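PDB 7B7P: type IV pilus biogenesis protein PilB from Streptococcus sanguinis, which acts directly in adhesion as a bimodular minor pilin of type IV pili, carrying a von Willebrand factor A-like module that binds magnesium. Local coordinates for residues D284-A289 against V373-A378; V167-G172 against G254-G259; V365-F370 against S382-I387; W176-R181 against E189-I194. All coordinates share one frame; numbering follows the deposited sequence.

Contact 1. Residues D284-A289 against V373-A378; sequences DGIPNA and VNHEIA
The imidazole of His375 meets Ile286 at its edge. Ile286 CD1 lies near the ring plane, 4.1 Å from His375 CD2. The two side chains cross at about a right angle. The contact borders the metal-ion-dependent adhesion site (MIDAS) of the von Willebrand factor A-like fold, to which Asp284 belongs. Residues 284-289 leave strand 276-283, and residues 373-378 hold a short 3-10 segment, 374-376, in the loop after strand 364-370. Ile286 has CG1 anti to its carbonyl carbon (chi1 -53°), which brings CG1 and CD1 to His375 O. CG1 comes within 3.5 Å of that oxygen.

The Glu376 chain is extended beyond CG and passes Asp284 O, with Glu376 CB 3.5 Å from that oxygen. The backbones are close here too. Ile286 N is 3.3 Å from Glu376 O, but the angle is too poor for a hydrogen bond.

The two carboxylates do not touch, since Asp284 OD2 and Glu376 OE2 are 5.1 Å apart. Arg191 NH1 forms a salt bridge to each, which probably offsets their like charge. Ser173 is the close polar partner of Asp284, and both are magnesium-binding residues of this protein. On the other carboxylate, Glu376 OE2 is also hydrogen-bonded to Ser371 OG.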
loop_
_atom_site.group_PDB
_atom_site.type_symbol
_atom_site.label_atom_id
_atom_site.label_comp_id
_atom_site.label_asym_id
_atom_site.label_seq_id
_atom_site.Cartn_x
_atom_site.Cartn_y
_atom_site.Cartn_z
ATOM N N ASP A 284 10.840 -8.567 -15.497
ATOM C CA ASP A 284 10.859 -9.968 -15.899
ATOM C C ASP A 284 12.275 -10.504 -16.085
ATOM O O ASP A 284 12.454 -11.556 -16.706
ATOM C CB ASP A 284 10.057 -10.162 -17.191
ATOM C CG ASP A 284 10.880 -9.845 -18.459
ATOM O OD1 ASP A 284 11.729 -8.930 -18.404
ATOM O OD2 ASP A 284 10.676 -10.506 -19.508
ATOM N N GLY A 285 13.288 -9.811 -15.575
ATOM C CA GLY A 285 14.643 -10.235 -15.877
ATOM C C GLY A 285 15.644 -9.742 -14.855
ATOM O O GLY A 285 15.368 -8.866 -14.031
ATOM N N ILE A 286 16.823 -10.331 -14.924
ATOM C CA ILE A 286 17.909 -9.905 -14.049
ATOM C C ILE A 286 18.333 -8.486 -14.422
ATOM O O ILE A 286 18.567 -8.202 -15.616
ATOM C CB ILE A 286 19.081 -10.856 -14.164
ATOM C CG1 ILE A 286 18.657 -12.311 -13.939
ATOM C CG2 ILE A 286 20.196 -10.407 -13.213
ATOM C CD1 ILE A 286 19.738 -13.275 -14.474
ATOM N N PRO A 287 18.457 -7.582 -13.459
ATOM C CA PRO A 287 19.031 -6.259 -13.743
ATOM C C PRO A 287 20.384 -6.369 -14.432
ATOM O O PRO A 287 21.276 -7.091 -13.988
ATOM C CB PRO A 287 19.161 -5.630 -12.351
ATOM C CG PRO A 287 18.126 -6.308 -11.533
ATOM C CD PRO A 287 18.085 -7.734 -12.042
ATOM N N ASN A 288 20.533 -5.657 -15.545
ATOM C CA ASN A 288 21.782 -5.785 -16.289
ATOM C C ASN A 288 22.159 -4.493 -17.001
ATOM O O ASN A 288 22.896 -4.550 -17.990
ATOM C CB ASN A 288 21.699 -6.932 -17.353
ATOM C CG ASN A 288 20.621 -6.679 -18.398
ATOM O OD1 ASN A 288 19.814 -5.736 -18.291
ATOM N ND2 ASN A 288 20.625 -7.491 -19.436
ATOM N N ALA A 289 21.636 -3.346 -16.568
ATOM C CA ALA A 289 21.955 -2.080 -17.207
ATOM C C ALA A 289 21.817 -0.952 -16.189
ATOM O O ALA A 289 21.045 -1.047 -15.230
ATOM C CB ALA A 289 21.052 -1.845 -18.435
ATOM N N VAL A 373 10.241 -18.289 -15.489
ATOM C CA VAL A 373 11.602 -18.788 -15.529
ATOM C C VAL A 373 12.278 -18.371 -14.224
ATOM O O VAL A 373 12.499 -17.174 -13.978
ATOM C CB VAL A 373 12.341 -18.272 -16.768
ATOM C CG1 VAL A 373 13.773 -18.819 -16.810
ATOM C CG2 VAL A 373 11.551 -18.643 -18.037
ATOM N N ASN A 374 12.611 -19.380 -13.409
ATOM C CA ASN A 374 13.134 -19.162 -12.061
ATOM C C ASN A 374 14.241 -18.129 -12.024
ATOM O O ASN A 374 14.180 -17.185 -11.232
ATOM C CB ASN A 374 13.655 -20.472 -11.470
ATOM C CG ASN A 374 12.534 -21.431 -11.113
ATOM O OD1 ASN A 374 11.360 -21.087 -11.226
ATOM N ND2 ASN A 374 12.895 -22.636 -10.668
ATOM N N HIS A 375 15.284 -18.309 -12.847
ATOM C CA HIS A 375 16.481 -17.501 -12.671
ATOM C C HIS A 375 16.290 -16.078 -13.166
ATOM O O HIS A 375 17.090 -15.206 -12.814
ATOM C CB HIS A 375 17.692 -18.144 -13.369
ATOM C CG HIS A 375 17.731 -17.921 -14.849
ATOM N ND1 HIS A 375 17.312 -18.871 -15.758
ATOM C CD2 HIS A 375 18.128 -16.850 -15.581
ATOM C CE1 HIS A 375 17.440 -18.394 -16.982
ATOM N NE2 HIS A 375 17.941 -17.173 -16.903
ATOM N N GLU A 376 15.247 -15.818 -13.957
ATOM C CA GLU A 376 15.038 -14.461 -14.447
ATOM C C GLU A 376 14.526 -13.545 -13.351
ATOM O O GLU A 376 14.730 -12.333 -13.416
ATOM C CB GLU A 376 14.076 -14.454 -15.634
ATOM C CG GLU A 376 14.713 -14.909 -16.932
ATOM C CD GLU A 376 13.680 -15.155 -18.040
ATOM O OE1 GLU A 376 14.098 -15.515 -19.157
ATOM O OE2 GLU A 376 12.452 -14.978 -17.793
ATOM N N ILE A 377 13.853 -14.080 -12.347
ATOM C CA ILE A 377 13.360 -13.221 -11.298
ATOM C C ILE A 377 14.086 -13.495 -9.986
ATOM O O ILE A 377 13.610 -13.102 -8.922
ATOM C CB ILE A 377 11.833 -13.336 -11.152
ATOM C CG1 ILE A 377 11.409 -14.808 -11.143
ATOM C CG2 ILE A 377 11.147 -12.571 -12.283
ATOM C CD1 ILE A 377 10.220 -15.078 -10.254
ATOM N N ALA A 378 15.247 -14.158 -10.051
ATOM C CA ALA A 378 16.014 -14.481 -8.842
ATOM C C ALA A 378 16.619 -13.257 -8.137
ATOM O O ALA A 378 17.178 -13.401 -7.045
ATOM C CB ALA A 378 17.129 -15.477 -9.181
#

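Contact 2. Residues V167-G172 against G254-G259; sequences VFDTSG and GVTNPG
In both Asp169 and Thr256 the branch that meets the other segment lies opposite the backbone N. In Asp169 it is the carboxylate carbon CG (chi1 -173°). In Thr256 it is the methyl CG2, and OG1 lies beside the N (chi1 -53°). The side chains cross at about a right angle, with Asp169 OD2 3.4 Å from Thr256 CG2.

Ser171 is held from its own side. Asp169 OD1 accepts the backbone Ser171 N at 2.8 Å, an Asx turn, and also accepts Ser171 OG. Ser171 CB is then wedged against the carbonyls of the other segment, 3.3 Å from both Gly254 O and Val255 O. Ser171 OG and Thr256 OG1 are 3.7 Å apart. One nearly straight hydrogen bond ties the backbones: Gly172 N to Gly254 O, 3.1 Å with an angle of 172°.

Asp169, Ser171 and Ser173 form the Asp-x-Ser-x-Ser sequence of the MIDAS, at the end of strand 162-169. Thr256 probably matches the MIDAS threonine of relatives. Asp169 OD2 has further donors in Thr283 OG1 and Asp284 N. The buried carboxylate is therefore fixed by several donors, consistent with a second-shell group that orients the Ser171 hydroxyl near the magnesium.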
loop_
_atom_site.group_PDB
_atom_site.type_symbol
_atom_site.label_atom_id
_atom_site.label_comp_id
_atom_site.label_asym_id
_atom_site.label_seq_id
_atom_site.Cartn_x
_atom_site.Cartn_y
_atom_site.Cartn_z
ATOM N N VAL A 167 5.510 1.351 -13.563
ATOM C CA VAL A 167 6.852 1.351 -14.128
ATOM C C VAL A 167 7.117 -0.054 -14.641
ATOM O O VAL A 167 7.413 -0.965 -13.858
ATOM C CB VAL A 167 7.909 1.798 -13.113
ATOM C CG1 VAL A 167 9.313 1.659 -13.690
ATOM C CG2 VAL A 167 7.634 3.225 -12.712
ATOM N N PHE A 168 7.026 -0.233 -15.962
ATOM C CA PHE A 168 6.924 -1.552 -16.568
ATOM C C PHE A 168 8.154 -1.866 -17.407
ATOM O O PHE A 168 8.514 -1.103 -18.303
ATOM C CB PHE A 168 5.662 -1.659 -17.432
ATOM C CG PHE A 168 4.367 -1.738 -16.651
ATOM C CD1 PHE A 168 4.354 -1.905 -15.278
ATOM C CD2 PHE A 168 3.151 -1.670 -17.319
ATOM C CE1 PHE A 168 3.157 -1.982 -14.578
ATOM C CE2 PHE A 168 1.963 -1.747 -16.639
ATOM C CZ PHE A 168 1.956 -1.909 -15.269
ATOM N N ASP A 169 8.769 -3.011 -17.124
ATOM C CA ASP A 169 9.839 -3.552 -17.940
ATOM C C ASP A 169 9.326 -3.799 -19.364
ATOM O O ASP A 169 8.304 -4.462 -19.564
ATOM C CB ASP A 169 10.331 -4.845 -17.270
ATOM C CG ASP A 169 11.577 -5.453 -17.912
ATOM O OD1 ASP A 169 11.822 -5.322 -19.129
ATOM O OD2 ASP A 169 12.311 -6.150 -17.177
ATOM N N THR A 170 10.016 -3.218 -20.351
ATOM C CA THR A 170 9.701 -3.402 -21.765
ATOM C C THR A 170 10.891 -3.976 -22.518
ATOM O O THR A 170 11.045 -3.735 -23.714
ATOM C CB THR A 170 9.238 -2.098 -22.440
ATOM O OG1 THR A 170 10.322 -1.158 -22.531
ATOM C CG2 THR A 170 8.071 -1.446 -21.712
ATOM N N SER A 171 11.721 -4.771 -21.848
ATOM C CA SER A 171 12.852 -5.385 -22.528
ATOM C C SER A 171 12.387 -6.425 -23.569
ATOM O O SER A 171 11.221 -6.828 -23.625
ATOM C CB SER A 171 13.798 -6.022 -21.512
ATOM O OG SER A 171 13.197 -7.121 -20.868
ATOM N N GLY A 172 13.340 -6.874 -24.394
ATOM C CA GLY A 172 13.013 -7.792 -25.474
ATOM C C GLY A 172 12.460 -9.121 -25.000
ATOM O O GLY A 172 11.631 -9.733 -25.681
ATOM N N GLY A 254 15.300 -4.174 -26.002
ATOM C CA GLY A 254 16.318 -3.684 -25.077
ATOM C C GLY A 254 16.609 -4.614 -23.906
ATOM O O GLY A 254 16.134 -5.751 -23.821
ATOM N N VAL A 255 17.422 -4.098 -22.979
ATOM C CA VAL A 255 17.815 -4.813 -21.765
ATOM C C VAL A 255 17.017 -4.277 -20.572
ATOM O O VAL A 255 15.946 -3.698 -20.746
ATOM C CB VAL A 255 19.335 -4.699 -21.542
ATOM C CG1 VAL A 255 20.070 -5.597 -22.524
ATOM C CG2 VAL A 255 19.791 -3.240 -21.689
ATOM N N THR A 256 17.513 -4.466 -19.349
ATOM C CA THR A 256 16.715 -4.227 -18.147
ATOM C C THR A 256 17.437 -3.236 -17.236
ATOM O O THR A 256 18.412 -3.592 -16.570
ATOM C CB THR A 256 16.430 -5.560 -17.432
ATOM O OG1 THR A 256 15.846 -6.480 -18.368
ATOM C CG2 THR A 256 15.471 -5.374 -16.239
ATOM N N ASN A 257 16.937 -2.000 -17.185
ATOM C CA ASN A 257 17.552 -0.894 -16.449
ATOM C C ASN A 257 16.509 -0.380 -15.462
ATOM O O ASN A 257 15.925 0.696 -15.655
ATOM C CB ASN A 257 18.020 0.209 -17.401
ATOM C CG ASN A 257 18.871 1.300 -16.710
ATOM O OD1 ASN A 257 18.873 1.415 -15.486
ATOM N ND2 ASN A 257 19.597 2.101 -17.511
ATOM N N PRO A 258 16.230 -1.137 -14.403
ATOM C CA PRO A 258 15.161 -0.731 -13.478
ATOM C C PRO A 258 15.445 0.582 -12.757
ATOM O O PRO A 258 14.508 1.348 -12.476
ATOM C CB PRO A 258 15.073 -1.921 -12.503
ATOM C CG PRO A 258 16.439 -2.528 -12.521
ATOM C CD PRO A 258 16.967 -2.330 -13.923
ATOM N N GLY A 259 16.707 0.876 -12.452
ATOM C CA GLY A 259 17.021 2.168 -11.858
ATOM C C GLY A 259 16.489 3.338 -12.670
ATOM O O GLY A 259 15.887 4.270 -12.121
#

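Contact 3. Residues V365-F370 against S382-I387; sequences VNVIGF and SLTDRI
Val367 and Thr384 make the closest approach between segments 365-370 and 382-387. Thr384 OG1 sits 3.1 Å from Val367 CB and 3.3 Å from Val367 CG2. The two side chains slide past each other in opposite directions, so the hydroxyl lies against the flank of the valine. Thr384 OG1 is anti to the carbonyl carbon (chi1 -55°). That rotation also lets it bond back to Gly380 O, one turn earlier in the helix, which satisfies the buried hydroxyl.

One turn further along the helix, Ile387 covers the earlier part of the strand. Its CG2 methyl rests against the fork of Val365, 4.0 Å from Val365 CG2. Its longer branch reaches the next inward-facing strand residue, with Ile387 CD1 4.3 Å from Val367 CG2. Leu383 meets the other methyl, with Leu383 CD2 4.4 Å from Val367 CG1.

This is the first half of a beta-alpha-beta crossover, strand 364-370, helix 380-388, strand 393-399, in the Rossmann-like von Willebrand factor A fold. Segments 365-370 and 382-387 run nearly antiparallel, at 167°, with their axes 9.0 Å apart. Val365 and Val367 both point at the helix, while Asn366 and Ile368 point to the opposite face and pack on helix 402-424. Beyond the contact, Tyr396 of strand 393-399 touches both Val367 and Thr384. Leu383 also packs on Ala351 of helix 341-358.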
loop_
_atom_site.group_PDB
_atom_site.type_symbol
_atom_site.label_atom_id
_atom_site.label_comp_id
_atom_site.label_asym_id
_atom_site.label_seq_id
_atom_site.Cartn_x
_atom_site.Cartn_y
_atom_site.Cartn_z
ATOM N N VAL A 365 6.812 1.160 -2.470
ATOM C CA VAL A 365 7.183 0.612 -3.770
ATOM C C VAL A 365 6.830 -0.872 -3.785
ATOM O O VAL A 365 7.371 -1.657 -2.996
ATOM C CB VAL A 365 8.675 0.813 -4.088
ATOM C CG1 VAL A 365 8.996 0.207 -5.469
ATOM C CG2 VAL A 365 9.063 2.310 -4.008
ATOM N N ASN A 366 5.952 -1.256 -4.705
ATOM C CA ASN A 366 5.647 -2.651 -4.992
ATOM C C ASN A 366 6.475 -3.095 -6.191
ATOM O O ASN A 366 6.479 -2.428 -7.231
ATOM C CB ASN A 366 4.153 -2.846 -5.289
ATOM C CG ASN A 366 3.280 -2.780 -4.033
ATOM O OD1 ASN A 366 3.018 -3.799 -3.396
ATOM N ND2 ASN A 366 2.817 -1.590 -3.694
ATOM N N VAL A 367 7.192 -4.200 -6.033
ATOM C CA VAL A 367 7.945 -4.812 -7.118
ATOM C C VAL A 367 7.344 -6.173 -7.436
ATOM O O VAL A 367 7.131 -6.998 -6.538
ATOM C CB VAL A 367 9.432 -4.936 -6.758
ATOM C CG1 VAL A 367 10.227 -5.484 -7.948
ATOM C CG2 VAL A 367 9.950 -3.586 -6.326
ATOM N N ILE A 368 7.098 -6.412 -8.715
ATOM C CA ILE A 368 6.518 -7.651 -9.200
ATOM C C ILE A 368 7.536 -8.312 -10.109
ATOM O O ILE A 368 7.825 -7.800 -11.202
ATOM C CB ILE A 368 5.200 -7.413 -9.943
ATOM C CG1 ILE A 368 4.202 -6.681 -9.048
ATOM C CG2 ILE A 368 4.611 -8.730 -10.429
ATOM C CD1 ILE A 368 3.020 -6.132 -9.840
ATOM N N GLY A 369 8.081 -9.449 -9.660
ATOM C CA GLY A 369 8.763 -10.386 -10.540
ATOM C C GLY A 369 7.779 -11.203 -11.372
ATOM O O GLY A 369 7.026 -12.027 -10.845
ATOM N N PHE A 370 7.769 -10.985 -12.680
ATOM C CA PHE A 370 6.792 -11.586 -13.574
ATOM C C PHE A 370 7.528 -12.463 -14.597
ATOM O O PHE A 370 7.902 -12.015 -15.683
ATOM C CB PHE A 370 5.953 -10.489 -14.225
ATOM C CG PHE A 370 4.893 -11.005 -15.172
ATOM C CD1 PHE A 370 3.919 -11.889 -14.729
ATOM C CD2 PHE A 370 4.872 -10.596 -16.493
ATOM C CE1 PHE A 370 2.940 -12.370 -15.588
ATOM C CE2 PHE A 370 3.892 -11.070 -17.370
ATOM C CZ PHE A 370 2.917 -11.964 -16.910
ATOM N N SER A 382 16.020 -9.027 -4.115
ATOM C CA SER A 382 17.246 -8.271 -3.923
ATOM C C SER A 382 17.083 -6.824 -4.404
ATOM O O SER A 382 17.483 -5.870 -3.716
ATOM C CB SER A 382 18.367 -8.998 -4.662
ATOM O OG SER A 382 19.638 -8.605 -4.209
ATOM N N LEU A 383 16.476 -6.650 -5.582
ATOM C CA LEU A 383 16.192 -5.320 -6.111
ATOM C C LEU A 383 15.293 -4.520 -5.166
ATOM O O LEU A 383 15.570 -3.353 -4.856
ATOM C CB LEU A 383 15.545 -5.453 -7.486
ATOM C CG LEU A 383 15.106 -4.147 -8.129
ATOM C CD1 LEU A 383 16.389 -3.381 -8.414
ATOM C CD2 LEU A 383 14.270 -4.404 -9.436
ATOM N N THR A 384 14.205 -5.144 -4.711
ATOM C CA THR A 384 13.266 -4.517 -3.788
ATOM C C THR A 384 13.968 -4.060 -2.511
ATOM O O THR A 384 13.789 -2.918 -2.059
ATOM C CB THR A 384 12.145 -5.512 -3.466
ATOM O OG1 THR A 384 11.539 -5.956 -4.693
ATOM C CG2 THR A 384 11.095 -4.897 -2.552
ATOM N N ASP A 385 14.786 -4.941 -1.928
ATOM C CA ASP A 385 15.486 -4.610 -0.692
ATOM C C ASP A 385 16.411 -3.414 -0.883
ATOM O O ASP A 385 16.505 -2.553 -0.002
ATOM C CB ASP A 385 16.288 -5.817 -0.204
ATOM C CG ASP A 385 15.410 -6.982 0.233
ATOM O OD1 ASP A 385 14.170 -6.809 0.378
ATOM O OD2 ASP A 385 15.978 -8.080 0.461
ATOM N N ARG A 386 17.117 -3.349 -2.020
ATOM C CA ARG A 386 17.954 -2.184 -2.293
ATOM C C ARG A 386 17.107 -0.922 -2.442
ATOM O O ARG A 386 17.447 0.130 -1.891
ATOM C CB ARG A 386 18.812 -2.406 -3.541
ATOM C CG ARG A 386 20.080 -1.585 -3.539
ATOM C CD ARG A 386 21.033 -2.077 -2.463
ATOM N NE ARG A 386 21.460 -3.430 -2.802
ATOM C CZ ARG A 386 22.584 -3.695 -3.456
ATOM N NH1 ARG A 386 23.399 -2.693 -3.799
ATOM N NH2 ARG A 386 22.889 -4.951 -3.760
ATOM N N ILE A 387 15.992 -1.008 -3.174
ATOM C CA ILE A 387 15.083 0.136 -3.264
ATOM C C ILE A 387 14.630 0.568 -1.865
ATOM O O ILE A 387 14.421 1.761 -1.610
ATOM C CB ILE A 387 13.885 -0.209 -4.188
ATOM C CG1 ILE A 387 14.337 -0.407 -5.651
ATOM C CG2 ILE A 387 12.771 0.863 -4.108
ATOM C CD1 ILE A 387 13.169 -0.818 -6.589
#

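Contact 4. Residues W176-R181 against E189-I194; sequences WDLQGR and ESRMDI
Trp176 and Arg191 meet edge to face. The indole and guanidinium planes are 81° apart. Trp176 CE3 stands over one face of the guanidinium, offset toward its rim, and is 4.2 Å from Arg191 NH2. Seen from the indole, NH2 lies at the ring edge, not over the ring. The contact joins a type I beta turn, Asp177 to Gly180, to the start of helix 191-209 in the von Willebrand factor A-like fold.

The side chain of Arg191 is extended from CG to NE and runs across this turn. Arg191 NE gives a 2.9 Å bond to Asp177 O. The oxygen lies close to the guanidinium plane, but the donor sits well above the carbonyl plane. Gly180 N reaches the same oxygen from the opposite face, closing the turn. NH2 adds only a weak bond to Asp177 O. NH1 continues to the carboxylates of Asp284 and Glu376, so Arg191 ties the turn to the metal site.

Leu178 crosses Ile194 obliquely on the inner side, with Leu178 CD1 3.9 Å from Ile194 CD1. Phe370 of strand 364-370 packs against both.

Ser190 and Asp193 form a capping box at the helix start: Asp193 N bonds Ser190 OG, and Ser190 N bonds Asp193 OD2. The next helix amide is taken by the other segment. Arg191 N donates a hydrogen bond to Trp176 O, 2.9 Å long and nearly in line with the carbonyl bond, and Ser190 CA also approaches this oxygen, at 3.4 Å.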
loop_
_atom_site.group_PDB
_atom_site.type_symbol
_atom_site.label_atom_id
_atom_site.label_comp_id
_atom_site.label_asym_id
_atom_site.label_seq_id
_atom_site.Cartn_x
_atom_site.Cartn_y
_atom_site.Cartn_z
ATOM N N TRP A 176 8.583 -12.990 -25.340
ATOM C CA TRP A 176 8.444 -14.426 -25.170
ATOM C C TRP A 176 7.258 -14.736 -24.264
ATOM O O TRP A 176 6.647 -13.842 -23.676
ATOM C CB TRP A 176 9.713 -15.042 -24.588
ATOM C CG TRP A 176 10.970 -14.527 -25.158
ATOM C CD1 TRP A 176 11.203 -14.136 -26.453
ATOM C CD2 TRP A 176 12.210 -14.367 -24.459
ATOM N NE1 TRP A 176 12.510 -13.728 -26.596
ATOM C CE2 TRP A 176 13.150 -13.860 -25.385
ATOM C CE3 TRP A 176 12.615 -14.589 -23.133
ATOM C CZ2 TRP A 176 14.471 -13.571 -25.023
ATOM C CZ3 TRP A 176 13.927 -14.314 -22.781
ATOM C CH2 TRP A 176 14.840 -13.811 -23.723
ATOM N N ASP A 177 6.924 -16.026 -24.158
ATOM C CA ASP A 177 5.870 -16.401 -23.229
ATOM C C ASP A 177 6.456 -16.514 -21.820
ATOM O O ASP A 177 7.673 -16.386 -21.606
ATOM C CB ASP A 177 5.151 -17.676 -23.703
ATOM C CG ASP A 177 5.958 -18.986 -23.491
ATOM O OD1 ASP A 177 7.030 -19.030 -22.821
ATOM O OD2 ASP A 177 5.494 -20.013 -24.040
ATOM N N LEU A 178 5.573 -16.758 -20.851
ATOM C CA LEU A 178 5.977 -16.772 -19.451
ATOM C C LEU A 178 7.102 -17.765 -19.184
ATOM O O LEU A 178 7.897 -17.552 -18.263
ATOM C CB LEU A 178 4.775 -17.070 -18.569
ATOM C CG LEU A 178 4.113 -15.751 -18.185
ATOM C CD1 LEU A 178 2.739 -15.969 -17.571
ATOM C CD2 LEU A 178 5.013 -14.928 -17.257
ATOM N N GLN A 179 7.211 -18.827 -19.987
ATOM C CA GLN A 179 8.273 -19.816 -19.848
ATOM C C GLN A 179 9.505 -19.483 -20.687
ATOM O O GLN A 179 10.425 -20.299 -20.762
ATOM C CB GLN A 179 7.747 -21.206 -20.218
ATOM C CG GLN A 179 6.780 -21.751 -19.215
ATOM C CD GLN A 179 5.383 -21.163 -19.381
ATOM O OE1 GLN A 179 4.721 -20.836 -18.391
ATOM N NE2 GLN A 179 4.926 -21.022 -20.634
ATOM N N GLY A 180 9.543 -18.311 -21.314
ATOM C CA GLY A 180 10.685 -17.954 -22.129
ATOM C C GLY A 180 10.800 -18.684 -23.448
ATOM O O GLY A 180 11.908 -18.834 -23.970
ATOM N N ARG A 181 9.684 -19.143 -24.007
ATOM C CA ARG A 181 9.675 -19.760 -25.319
ATOM C C ARG A 181 8.978 -18.834 -26.304
ATOM O O ARG A 181 8.240 -17.918 -25.919
ATOM C CB ARG A 181 9.016 -21.145 -25.261
ATOM C CG ARG A 181 9.913 -22.138 -24.546
ATOM C CD ARG A 181 9.263 -23.442 -24.220
ATOM N NE ARG A 181 9.495 -23.783 -22.814
ATOM C CZ ARG A 181 10.196 -24.832 -22.380
ATOM N NH1 ARG A 181 10.758 -25.669 -23.241
ATOM N NH2 ARG A 181 10.342 -25.041 -21.071
ATOM N N GLU A 189 0.230 -16.429 -25.312
ATOM C CA GLU A 189 0.442 -14.993 -25.369
ATOM C C GLU A 189 1.841 -14.642 -24.860
ATOM O O GLU A 189 2.444 -15.381 -24.080
ATOM C CB GLU A 189 -0.613 -14.280 -24.526
ATOM C CG GLU A 189 -2.043 -14.692 -24.813
ATOM C CD GLU A 189 -3.015 -14.231 -23.725
ATOM O OE1 GLU A 189 -3.143 -14.935 -22.688
ATOM O OE2 GLU A 189 -3.655 -13.164 -23.902
ATOM N N SER A 190 2.364 -13.512 -25.327
ATOM C CA SER A 190 3.608 -12.974 -24.788
ATOM C C SER A 190 3.383 -12.395 -23.395
ATOM O O SER A 190 2.255 -12.072 -22.994
ATOM C CB SER A 190 4.168 -11.874 -25.693
ATOM O OG SER A 190 3.462 -10.662 -25.449
ATOM N N ARG A 191 4.485 -12.257 -22.655
ATOM C CA ARG A 191 4.426 -11.585 -21.362
ATOM C C ARG A 191 3.815 -10.203 -21.506
ATOM O O ARG A 191 2.957 -9.807 -20.708
ATOM C CB ARG A 191 5.827 -11.493 -20.753
ATOM C CG ARG A 191 6.451 -12.848 -20.481
ATOM C CD ARG A 191 7.937 -12.727 -20.145
ATOM N NE ARG A 191 8.576 -14.038 -20.129
ATOM C CZ ARG A 191 9.816 -14.264 -19.711
ATOM N NH1 ARG A 191 10.576 -13.262 -19.263
ATOM N NH2 ARG A 191 10.301 -15.492 -19.749
ATOM N N MET A 192 4.219 -9.464 -22.540
ATOM C CA MET A 192 3.618 -8.152 -22.759
ATOM C C MET A 192 2.118 -8.254 -23.040
ATOM O O MET A 192 1.337 -7.443 -22.526
ATOM C CB MET A 192 4.324 -7.415 -23.897
ATOM C CG MET A 192 3.971 -5.937 -23.879
ATOM S SD MET A 192 4.409 -5.174 -22.274
ATOM C CE MET A 192 6.184 -5.031 -22.553
ATOM N N ASP A 193 1.692 -9.237 -23.851
ATOM C CA ASP A 193 0.258 -9.422 -24.084
ATOM C C ASP A 193 -0.470 -9.581 -22.761
ATOM O O ASP A 193 -1.464 -8.899 -22.496
ATOM C CB ASP A 193 -0.006 -10.640 -24.982
ATOM C CG ASP A 193 0.485 -10.437 -26.405
ATOM O OD1 ASP A 193 0.455 -9.281 -26.878
ATOM O OD2 ASP A 193 0.894 -11.436 -27.050
ATOM N N ILE A 194 0.052 -10.445 -21.886
ATOM C CA ILE A 194 -0.631 -10.682 -20.621
ATOM C C ILE A 194 -0.585 -9.431 -19.749
ATOM O O ILE A 194 -1.573 -9.083 -19.081
ATOM C CB ILE A 194 -0.028 -11.913 -19.920
ATOM C CG1 ILE A 194 -0.138 -13.137 -20.826
ATOM C CG2 ILE A 194 -0.716 -12.173 -18.587
ATOM C CD1 ILE A 194 0.479 -14.367 -20.259
#

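In the fold
Contact 3 is the buried one, where all five touching residues are covered and packing is mostly apolar. Contacts 1, 2 and 4 are partly buried, and they lie near the metal site. Contacts 2 and 4 are hydrogen-bonded, while contact 1 meets by packing and takes its polar links from neighbours. Contacts 1 and 3 both use the region of strand 364-370, the first in the loop after it and the second along it. Contact 4 lies nested in the loop that contact 2 closes. Asn288 OD1 and Thr256 N probably bond contact 1 to contact 2, and charged groups join contact 1 to contact 4. Phe370, at the end of segment 365-370, packs on contact 4.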